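Thiamine pyrophosphokinase (Bacillus subtilis, PDB 3LM8) catalyses the ATP-dependent pyrophosphorylation of thiamine to thiamine diphosphate, releasing AMP, and takes part in thiamine salvage. Local coordinates at residues I4-G9 / I97-I102. The protein carries 1 engineered substitution. Residues are numbered along the deposited sequence; the frame is centred on the assembly and turned at random.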
ATOM      1  N   ILE A   4       2.126 -11.021   2.095  1.00 19.35           N
ATOM      2  CA  ILE A   4       3.429 -10.600   1.614  1.00 17.56           C
ATOM      3  C   ILE A   4       3.579  -9.107   1.900  1.00 19.34           C
ATOM      4  O   ILE A   4       2.687  -8.322   1.576  1.00 19.47           O
ATOM      5  CB  ILE A   4       3.594 -10.877   0.119  1.00 20.38           C
ATOM      6  CG1 ILE A   4       3.493 -12.376  -0.123  1.00 27.91           C
ATOM      7  CG2 ILE A   4       4.972 -10.388  -0.366  1.00 12.93           C
ATOM      8  CD1 ILE A   4       3.688 -12.764  -1.561  1.00 31.86           C
ATOM      9  N   ASN A   5       4.680  -8.732   2.554  1.00 15.93           N
ATOM     10  CA  ASN A   5       4.945  -7.328   2.863  1.00 19.72           C
ATOM     11  C   ASN A   5       6.197  -6.877   2.139  1.00 28.19           C
ATOM     12  O   ASN A   5       7.265  -7.491   2.269  1.00 13.08           O
ATOM     13  CB  ASN A   5       5.166  -7.096   4.355  1.00 16.05           C
ATOM     14  CG  ASN A   5       3.939  -7.347   5.172  1.00 16.42           C
ATOM     15  OD1 ASN A   5       2.851  -7.576   4.638  1.00 14.16           O
ATOM     16  ND2 ASN A   5       4.103  -7.307   6.485  1.00 11.12           N
ATOM     17  N   ILE A   6       6.055  -5.783   1.395  1.00 27.44           N
ATOM     18  CA  ILE A   6       7.140  -5.207   0.622  1.00 18.16           C
ATOM     19  C   ILE A   6       7.498  -3.852   1.209  1.00 24.34           C
ATOM     20  O   ILE A   6       6.617  -3.014   1.446  1.00 24.51           O
ATOM     21  CB  ILE A   6       6.702  -4.972  -0.823  1.00 15.62           C
ATOM     22  CG1 ILE A   6       6.054  -6.237  -1.393  1.00 16.67           C
ATOM     23  CG2 ILE A   6       7.879  -4.518  -1.639  1.00 11.61           C
ATOM     24  CD1 ILE A   6       5.462  -6.062  -2.792  1.00 14.98           C
ATOM     25  N   VAL A   7       8.786  -3.629   1.438  1.00 19.51           N
ATOM     26  CA  VAL A   7       9.244  -2.350   1.971  1.00 16.20           C
ATOM     27  C   VAL A   7      10.099  -1.661   0.907  1.00 23.57           C
ATOM     28  O   VAL A   7      11.238  -2.055   0.659  1.00 25.97           O
ATOM     29  CB  VAL A   7      10.062  -2.555   3.267  1.00 11.78           C
ATOM     30  CG1 VAL A   7      10.614  -1.219   3.782  1.00  4.97           C
ATOM     31  CG2 VAL A   7       9.175  -3.194   4.314  1.00 31.11           C
ATOM     32  N   ALA A   8       9.520  -0.648   0.263  1.00 21.72           N
ATOM     33  CA  ALA A   8      10.211   0.108  -0.776  1.00 19.73           C
ATOM     34  C   ALA A   8      11.221   1.020  -0.102  1.00 21.23           C
ATOM     35  O   ALA A   8      11.218   1.138   1.119  1.00 21.27           O
ATOM     36  CB  ALA A   8       9.213   0.928  -1.584  1.00 10.95           C
ATOM     37  N   GLY A   9      12.056   1.689  -0.891  1.00 25.47           N
ATOM     38  CA  GLY A   9      13.094   2.533  -0.321  1.00 31.77           C
ATOM     39  C   GLY A   9      12.813   3.993  -0.040  1.00 33.15           C
ATOM     40  O   GLY A   9      13.665   4.843  -0.316  1.00 29.00           O
ATOM     41  N   ILE A  97      -1.270  -8.162   0.035  1.00 24.77           N
ATOM     42  CA  ILE A  97       0.048  -7.610  -0.187  1.00 26.88           C
ATOM     43  C   ILE A  97      -0.006  -6.275   0.540  1.00 24.73           C
ATOM     44  O   ILE A  97      -0.990  -5.547   0.420  1.00 22.99           O
ATOM     45  CB  ILE A  97       0.352  -7.351  -1.682  1.00 17.49           C
ATOM     46  CG1 ILE A  97       0.480  -8.679  -2.431  1.00 13.90           C
ATOM     47  CG2 ILE A  97       1.656  -6.589  -1.808  1.00 15.43           C
ATOM     48  CD1 ILE A  97       0.618  -8.527  -3.916  1.00 17.91           C
ATOM     49  N   GLN A  98       1.026  -5.978   1.320  1.00  8.72           N
ATOM     50  CA  GLN A  98       1.100  -4.715   2.040  1.00 19.00           C
ATOM     51  C   GLN A  98       2.447  -4.083   1.739  1.00 23.68           C
ATOM     52  O   GLN A  98       3.492  -4.707   1.917  1.00 20.16           O
ATOM     53  CB  GLN A  98       0.908  -4.941   3.542  1.00 13.40           C
ATOM     54  CG  GLN A  98      -0.554  -5.182   3.912  1.00 21.48           C
ATOM     55  CD  GLN A  98      -0.758  -5.519   5.382  1.00 22.71           C
ATOM     56  OE1 GLN A  98      -1.711  -5.039   6.019  1.00 27.84           O
ATOM     57  NE2 GLN A  98       0.128  -6.360   5.927  1.00 14.71           N
ATOM     58  N   ILE A  99       2.415  -2.841   1.268  1.00 21.14           N
ATOM     59  CA  ILE A  99       3.633  -2.137   0.892  1.00 22.89           C
ATOM     60  C   ILE A  99       3.926  -0.926   1.761  1.00 20.30           C
ATOM     61  O   ILE A  99       3.037  -0.115   2.046  1.00 24.15           O
ATOM     62  CB  ILE A  99       3.562  -1.670  -0.576  1.00 18.81           C
ATOM     63  CG1 ILE A  99       3.093  -2.827  -1.474  1.00 16.56           C
ATOM     64  CG2 ILE A  99       4.929  -1.168  -1.012  1.00  9.75           C
ATOM     65  CD1 ILE A  99       2.795  -2.449  -2.915  1.00 10.80           C
ATOM     66  N   PHE A 100       5.191  -0.800   2.155  1.00 13.36           N
ATOM     67  CA  PHE A 100       5.639   0.306   2.997  1.00  7.87           C
ATOM     68  C   PHE A 100       6.751   1.085   2.290  1.00 18.71           C
ATOM     69  O   PHE A 100       7.279   0.627   1.269  1.00 23.83           O
ATOM     70  CB  PHE A 100       6.153  -0.246   4.331  1.00  8.31           C
ATOM     71  CG  PHE A 100       5.191  -1.173   5.002  1.00 20.07           C
ATOM     72  CD1 PHE A 100       4.375  -0.722   6.035  1.00 26.06           C
ATOM     73  CD2 PHE A 100       5.080  -2.502   4.583  1.00 14.64           C
ATOM     74  CE1 PHE A 100       3.458  -1.583   6.652  1.00 26.43           C
ATOM     75  CE2 PHE A 100       4.171  -3.372   5.189  1.00 21.21           C
ATOM     76  CZ  PHE A 100       3.356  -2.909   6.228  1.00 18.61           C
ATOM     77  N   GLY A 101       7.113   2.243   2.847  1.00 20.61           N
ATOM     78  CA  GLY A 101       8.165   3.056   2.252  1.00 31.33           C
ATOM     79  C   GLY A 101       7.651   3.491   0.904  1.00 37.40           C
ATOM     80  O   GLY A 101       8.375   3.533  -0.095  1.00 37.80           O
ATOM     81  N   ILE A 102       6.371   3.831   0.907  1.00 21.46           N
ATOM     82  CA  ILE A 102       5.659   4.220  -0.282  1.00 20.91           C
ATOM     83  C   ILE A 102       5.471   5.727  -0.442  1.00 21.67           C
ATOM     84  O   ILE A 102       4.986   6.211  -1.476  1.00 15.48           O
ATOM     85  CB  ILE A 102       4.317   3.473  -0.285  1.00 21.62           C
ATOM     86  CG1 ILE A 102       4.396   2.329  -1.292  1.00 27.15           C
ATOM     87  CG2 ILE A 102       3.152   4.429  -0.523  1.00 18.72           C
ATOM     88  CD1 ILE A 102       3.129   1.511  -1.372  1.00 35.09           C
TER
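Asn-5 and Gln-98 sit side by side on adjacent parallel strands, 4-7 and 97-100, in the alpha/beta sheet of this kinase, and illustrate how polar side chains can be accommodated within a parallel sheet. The backbone ladder runs from Gln-98 N to Ile-4 O (2.9 Å) as far as Ala-8 N to Phe-100 O (2.8 Å), just beyond the end of strand 4-7. Along one face the two amides point the same way, their planes turned 50° apart. Gln-98 NE2 donates to Asn-5 OD1 at 3.2 Å; the acceptor lies in the Gln-98 amide plane, whereas the donor is tilted from the carbonyl plane of Asn-5. The extended Gln-98 chain brings NE2 to this bond while OE1 is held by Arg-128, fixing both ends of the amide. With Asn-5 exchanged for an alanine, Gln-98 NE2 would probably be left without this acceptor and its amide freer to turn. Next along the same face comes Phe-100, whose CG, anti to the carbonyl carbon (chi1 -51°), carries the ring back along the strand until its edge, at CE2, meets Asn-5 CB; the ring also packs edge-to-face with Tyr-21. The other face is aliphatic and, at Ile-4 and Ile-97, is covered by helix 81-92. There Ile-6 reaches back to the previous rung on its own face, where its CD1 lies 4.0 Å from Ile-97 CG2.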